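Local coordinates for protein transport protein HOFQ (Aggregatibacter actinomycetemcomitans, PDB 2Y3M) that probably forms the secretin through which competent cells take up DNA, its extra-membranous domains, modelled here, binding DNA and sharing a fold with type I KH domains, at residues B[131-136]-B[150-155]; B[107-112]-B[144-149]. All blocks are in the same frame, centred on the assembly; numbering follows the deposited sequence.

Contact 1 (B[131-136]-B[150-155]); sequences LLSPNG and QDEPRS
The carboxylate of Asp151 is gripped from across the contact by Ser133. Ser133 N donates to OD2 of Asp151 at 3.0 Å, on the syn lone pair, with an N-H...O angle of 153°. Ser133 OG also donates to Asp151 OD1, but at 2.5 Å the distance is suspiciously short and its exact length doubtful. Ser133 chi1 of 82° puts OG between the backbone N and the carbonyl carbon, so that OG and the N-H of Ser133 face the same carboxylate. Glu152 N donates to OD1 and Ser155 OG to OD2 of Asp151, both from one face; OD2 thus has two donors. These bonds and the syn one together resist rotation of the group, with the hydroxyl probably adding to the hold. Packing is close beneath: Leu132 CB lies 3.4 Å from Asp151 OD2, and Gly136 CA makes a CH...O contact of 3.1 Å with Gln150 O. The outer side is looser, and exposed Glu152 OE2 stays 3.8 Å from Ser133 OG, without a hydrogen bond. Ser133 to Gly136 form a type I beta turn, closed by Gly136 N to Ser133 O at 2.7 Å and clasped here to a strand-to-helix junction whose N-cap residue is Glu152.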
loop_
_atom_site.group_PDB
_atom_site.type_symbol
_atom_site.label_atom_id
_atom_site.label_comp_id
_atom_site.label_asym_id
_atom_site.label_seq_id
_atom_site.Cartn_x
_atom_site.Cartn_y
_atom_site.Cartn_z
ATOM N N LEU B 131 -34.663 -7.742 1.664
ATOM C CA LEU B 131 -34.760 -7.988 3.095
ATOM C C LEU B 131 -35.489 -6.846 3.805
ATOM O O LEU B 131 -36.362 -7.089 4.631
ATOM C CB LEU B 131 -33.352 -8.152 3.675
ATOM C CG LEU B 131 -33.138 -8.175 5.190
ATOM C CD1 LEU B 131 -33.570 -9.515 5.780
ATOM C CD2 LEU B 131 -31.665 -7.888 5.503
ATOM N N LEU B 132 -35.116 -5.613 3.469
ATOM C CA LEU B 132 -35.677 -4.397 4.063
ATOM C C LEU B 132 -36.576 -3.661 3.076
ATOM O O LEU B 132 -36.511 -3.901 1.873
ATOM C CB LEU B 132 -34.542 -3.449 4.484
ATOM C CG LEU B 132 -33.357 -3.976 5.305
ATOM C CD1 LEU B 132 -32.188 -3.025 5.219
ATOM C CD2 LEU B 132 -33.731 -4.203 6.753
ATOM N N SER B 133 -37.411 -2.762 3.593
ATOM C CA SER B 133 -38.146 -1.811 2.757
ATOM C C SER B 133 -37.156 -0.803 2.164
ATOM O O SER B 133 -36.056 -0.640 2.695
ATOM C CB SER B 133 -39.190 -1.061 3.589
ATOM O OG SER B 133 -38.596 0.017 4.297
ATOM N N PRO B 134 -37.552 -0.099 1.083
ATOM C CA PRO B 134 -36.652 0.879 0.451
ATOM C C PRO B 134 -36.111 1.941 1.420
ATOM O O PRO B 134 -35.052 2.510 1.172
ATOM C CB PRO B 134 -37.536 1.539 -0.617
ATOM C CG PRO B 134 -38.651 0.562 -0.863
ATOM C CD PRO B 134 -38.885 -0.120 0.445
ATOM N N ASN B 135 -36.829 2.189 2.513
ATOM C CA ASN B 135 -36.391 3.136 3.541
ATOM C C ASN B 135 -35.542 2.498 4.636
ATOM O O ASN B 135 -35.121 3.172 5.580
ATOM C CB ASN B 135 -37.597 3.836 4.162
ATOM C CG ASN B 135 -38.291 4.761 3.189
ATOM O OD1 ASN B 135 -37.843 5.881 2.951
ATOM N ND2 ASN B 135 -39.394 4.297 2.622
ATOM N N GLY B 136 -35.293 1.198 4.499
ATOM C CA GLY B 136 -34.498 0.444 5.455
ATOM C C GLY B 136 -33.004 0.469 5.200
ATOM O O GLY B 136 -32.545 0.569 4.055
ATOM N N GLN B 150 -32.375 0.036 10.823
ATOM C CA GLN B 150 -33.372 1.101 10.778
ATOM C C GLN B 150 -34.377 0.850 9.661
ATOM O O GLN B 150 -34.012 0.815 8.484
ATOM C CB GLN B 150 -32.716 2.471 10.598
ATOM C CG GLN B 150 -33.724 3.615 10.586
ATOM C CD GLN B 150 -33.095 4.983 10.388
ATOM O OE1 GLN B 150 -32.322 5.205 9.456
ATOM N NE2 GLN B 150 -33.445 5.915 11.258
ATOM N N ASP B 151 -35.641 0.683 10.038
ATOM C CA ASP B 151 -36.708 0.442 9.072
ATOM C C ASP B 151 -38.079 0.681 9.702
ATOM O O ASP B 151 -38.172 1.009 10.887
ATOM C CB ASP B 151 -36.614 -0.991 8.523
ATOM C CG ASP B 151 -37.162 -1.115 7.113
ATOM O OD1 ASP B 151 -37.758 -0.135 6.616
ATOM O OD2 ASP B 151 -36.989 -2.185 6.492
ATOM N N GLU B 152 -39.135 0.522 8.906
ATOM C CA GLU B 152 -40.508 0.504 9.416
ATOM C C GLU B 152 -40.604 -0.476 10.594
ATOM O O GLU B 152 -39.887 -1.473 10.620
ATOM C CB GLU B 152 -41.483 0.092 8.311
ATOM C CG GLU B 152 -41.435 0.944 7.046
ATOM C CD GLU B 152 -42.224 0.324 5.894
ATOM O OE1 GLU B 152 -42.797 -0.776 6.069
ATOM O OE2 GLU B 152 -42.270 0.937 4.807
ATOM N N PRO B 153 -41.474 -0.188 11.581
ATOM C CA PRO B 153 -41.441 -0.958 12.832
ATOM C C PRO B 153 -41.609 -2.482 12.697
ATOM O O PRO B 153 -40.908 -3.239 13.371
ATOM C CB PRO B 153 -42.572 -0.337 13.672
ATOM C CG PRO B 153 -43.329 0.555 12.745
ATOM C CD PRO B 153 -42.378 0.970 11.680
ATOM N N ARG B 154 -42.521 -2.931 11.841
ATOM C CA ARG B 154 -42.739 -4.370 11.661
ATOM C C ARG B 154 -41.506 -5.057 11.056
ATOM O O ARG B 154 -41.149 -6.176 11.453
ATOM C CB ARG B 154 -43.993 -4.627 10.825
ATOM C CG ARG B 154 -44.373 -6.094 10.699
ATOM C CD ARG B 154 -45.845 -6.270 10.339
ATOM N NE ARG B 154 -46.309 -5.227 9.428
ATOM C CZ ARG B 154 -46.079 -5.203 8.117
ATOM N NH1 ARG B 154 -45.396 -6.179 7.530
ATOM N NH2 ARG B 154 -46.539 -4.193 7.393
ATOM N N SER B 155 -40.857 -4.370 10.114
ATOM C CA SER B 155 -39.606 -4.831 9.526
ATOM C C SER B 155 -38.511 -5.017 10.586
ATOM O O SER B 155 -37.897 -6.085 10.658
ATOM C CB SER B 155 -39.147 -3.865 8.441
ATOM O OG SER B 155 -37.969 -4.335 7.812
HETATM O O HOH W 1 -38.243 -6.062 6.004
#

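Contact 2 (B[107-112]-B[144-149]); sequences TATIKL and SNLLLI
Ala108 and Ile149 form one hydrogen-bonded pair: Ala108 N donates to Ile149 O at 3.1 Å, and Ile149 N returns a bond to Ala108 O at 2.9 Å. Ile110 and Leu147 form the next, with Ile110 N to Leu147 O at 2.6 Å, a nearly straight bond of 172°, and Leu147 N donating to Ile110 O. Beyond the last regular pair, Leu112 N still reaches Asn145 O at 3.2 Å. These five bonds join antiparallel segments, with strand axes at 166° and 4.6 Å apart at closest. The carbonyls have CH neighbours as well: Ile149 O is approached by Thr107 CA, and Ala108 O by Leu148 CA. The amide of Asn145 is satisfied outside the two segments, its ND2 donating to Ala115 O and its OD1 accepting from Ala117 N at the start of helix 117-125. The side chains of Leu112 and Asn145 cross at about a right angle, Leu112 CB 3.5 Å from Asn145 ND2.

Side chains divide by face. Ala108, Ile110, Leu147 and Ile149 share one, where Ile110 and Ile149 lie side by side. Ile149 chi1 of 175° leaves CG2 between the backbone N and the carbonyl carbon, turned to Ala108 CB at 3.9 Å, while CG1 leads away. The other face carries Thr109, Lys111, Leu146 and Leu148; there Leu146 CD2 lies 3.5 Å from Lys111 CG, and the extended lysine chain leads away. The chemistry thus implies a pairing that satisfies the N-H and C=O of Ala108, Ile110, Leu147 and Ile149, with Leu112 N and Asn145 O, while the backbone of Leu148 bonds Thr139 in strand 137-141. One apolar face is covered by helices 117-125 and 153-166; the other carries mostly exposed side chains, two of them leucines.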
loop_
_atom_site.group_PDB
_atom_site.type_symbol
_atom_site.label_atom_id
_atom_site.label_comp_id
_atom_site.label_asym_id
_atom_site.label_seq_id
_atom_site.Cartn_x
_atom_site.Cartn_y
_atom_site.Cartn_z
ATOM N N THR B 107 -35.449 1.920 15.337
ATOM C CA THR B 107 -34.026 1.593 15.370
ATOM C C THR B 107 -33.752 0.509 16.407
ATOM O O THR B 107 -34.367 0.495 17.468
ATOM C CB THR B 107 -33.176 2.848 15.675
ATOM O OG1 THR B 107 -33.378 3.815 14.642
ATOM C CG2 THR B 107 -31.696 2.512 15.735
ATOM N N ALA B 108 -32.835 -0.403 16.090
ATOM C CA ALA B 108 -32.461 -1.474 17.009
ATOM C C ALA B 108 -30.995 -1.869 16.862
ATOM O O ALA B 108 -30.498 -2.072 15.754
ATOM C CB ALA B 108 -33.357 -2.689 16.818
ATOM N N THR B 109 -30.313 -1.964 17.995
ATOM C CA THR B 109 -28.955 -2.465 18.038
ATOM C C THR B 109 -29.026 -3.927 18.424
ATOM O O THR B 109 -29.628 -4.285 19.432
ATOM C CB THR B 109 -28.122 -1.707 19.075
ATOM O OG1 THR B 109 -28.048 -0.326 18.704
ATOM C CG2 THR B 109 -26.715 -2.289 19.181
ATOM N N ILE B 110 -28.416 -4.777 17.615
ATOM C CA ILE B 110 -28.365 -6.190 17.937
ATOM C C ILE B 110 -26.916 -6.600 18.174
ATOM O O ILE B 110 -26.052 -6.417 17.316
ATOM C CB ILE B 110 -29.084 -7.043 16.868
ATOM C CG1 ILE B 110 -30.547 -6.583 16.757
ATOM C CG2 ILE B 110 -29.042 -8.517 17.240
ATOM C CD1 ILE B 110 -31.205 -6.869 15.435
ATOM N N LYS B 111 -26.661 -7.114 19.371
ATOM C CA LYS B 111 -25.332 -7.540 19.766
ATOM C C LYS B 111 -25.252 -9.047 19.604
ATOM O O LYS B 111 -25.950 -9.784 20.294
ATOM C CB LYS B 111 -25.065 -7.162 21.222
ATOM C CG LYS B 111 -25.191 -5.682 21.519
ATOM C CD LYS B 111 -24.899 -5.406 22.980
ATOM C CE LYS B 111 -24.691 -3.927 23.239
ATOM N NZ LYS B 111 -24.231 -3.694 24.646
ATOM N N LEU B 112 -24.404 -9.510 18.694
ATOM C CA LEU B 112 -24.305 -10.946 18.444
ATOM C C LEU B 112 -23.410 -11.642 19.457
ATOM O O LEU B 112 -22.492 -11.033 20.001
ATOM C CB LEU B 112 -23.838 -11.213 17.020
ATOM C CG LEU B 112 -24.765 -10.650 15.945
ATOM C CD1 LEU B 112 -24.076 -10.720 14.610
ATOM C CD2 LEU B 112 -26.102 -11.389 15.910
ATOM N N SER B 144 -16.790 -5.399 16.585
ATOM C CA SER B 144 -17.663 -5.300 17.745
ATOM C C SER B 144 -18.817 -6.288 17.612
ATOM O O SER B 144 -19.547 -6.537 18.568
ATOM C CB SER B 144 -18.189 -3.872 17.900
ATOM O OG SER B 144 -18.820 -3.424 16.716
ATOM N N ASN B 145 -18.957 -6.849 16.413
ATOM C CA ASN B 145 -19.997 -7.820 16.081
ATOM C C ASN B 145 -21.411 -7.319 16.395
ATOM O O ASN B 145 -22.251 -8.060 16.903
ATOM C CB ASN B 145 -19.704 -9.185 16.715
ATOM C CG ASN B 145 -20.170 -10.341 15.849
ATOM O OD1 ASN B 145 -20.326 -10.203 14.635
ATOM N ND2 ASN B 145 -20.388 -11.491 16.471
ATOM N N LEU B 146 -21.644 -6.045 16.085
ATOM C CA LEU B 146 -22.938 -5.394 16.266
ATOM C C LEU B 146 -23.676 -5.327 14.936
ATOM O O LEU B 146 -23.048 -5.285 13.879
ATOM C CB LEU B 146 -22.756 -3.962 16.788
ATOM C CG LEU B 146 -22.077 -3.685 18.129
ATOM C CD1 LEU B 146 -21.685 -2.218 18.230
ATOM C CD2 LEU B 146 -22.955 -4.071 19.299
ATOM N N LEU B 147 -25.006 -5.315 15.004
ATOM C CA LEU B 147 -25.861 -5.019 13.856
ATOM C C LEU B 147 -26.809 -3.896 14.263
ATOM O O LEU B 147 -27.465 -3.975 15.304
ATOM C CB LEU B 147 -26.678 -6.246 13.445
ATOM C CG LEU B 147 -26.146 -7.306 12.478
ATOM C CD1 LEU B 147 -26.774 -8.655 12.788
ATOM C CD2 LEU B 147 -26.433 -6.943 11.044
ATOM N N LEU B 148 -26.870 -2.851 13.448
ATOM C CA LEU B 148 -27.764 -1.725 13.691
ATOM C C LEU B 148 -28.762 -1.661 12.537
ATOM O O LEU B 148 -28.367 -1.518 11.377
ATOM C CB LEU B 148 -26.961 -0.423 13.791
ATOM C CG LEU B 148 -27.598 0.874 14.314
ATOM C CD1 LEU B 148 -26.524 1.926 14.610
ATOM C CD2 LEU B 148 -28.651 1.458 13.368
ATOM N N ILE B 149 -30.049 -1.770 12.856
ATOM C CA ILE B 149 -31.092 -1.758 11.836
ATOM C C ILE B 149 -32.053 -0.574 11.961
ATOM O O ILE B 149 -32.479 -0.216 13.059
ATOM C CB ILE B 149 -31.869 -3.112 11.782
ATOM C CG1 ILE B 149 -33.031 -3.027 10.780
ATOM C CG2 ILE B 149 -32.320 -3.544 13.175
ATOM C CD1 ILE B 149 -33.730 -4.332 10.513
#

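Strand 146-151 serves both contacts: its 146-149 part pairs with 107-112 in contact 2, and its last residues, 150-151, enter contact 1 just before helix 153-166. The two centres lie about 15 Å apart, and the contacts meet directly where Leu132 CD2 packs 3.8 Å from Ile149 CD1. Ile159 of helix 153-166 touches both of these side chains, placing the turn-side packing and the sheet face in one apolar core. A backbone hydrogen bond between Asp151 and Asn106 carries the strand pairing on toward contact 1. Along the chain the segments alternate, so the contacts interlock within the short secretion-system domain, whose helices lie over the sheet.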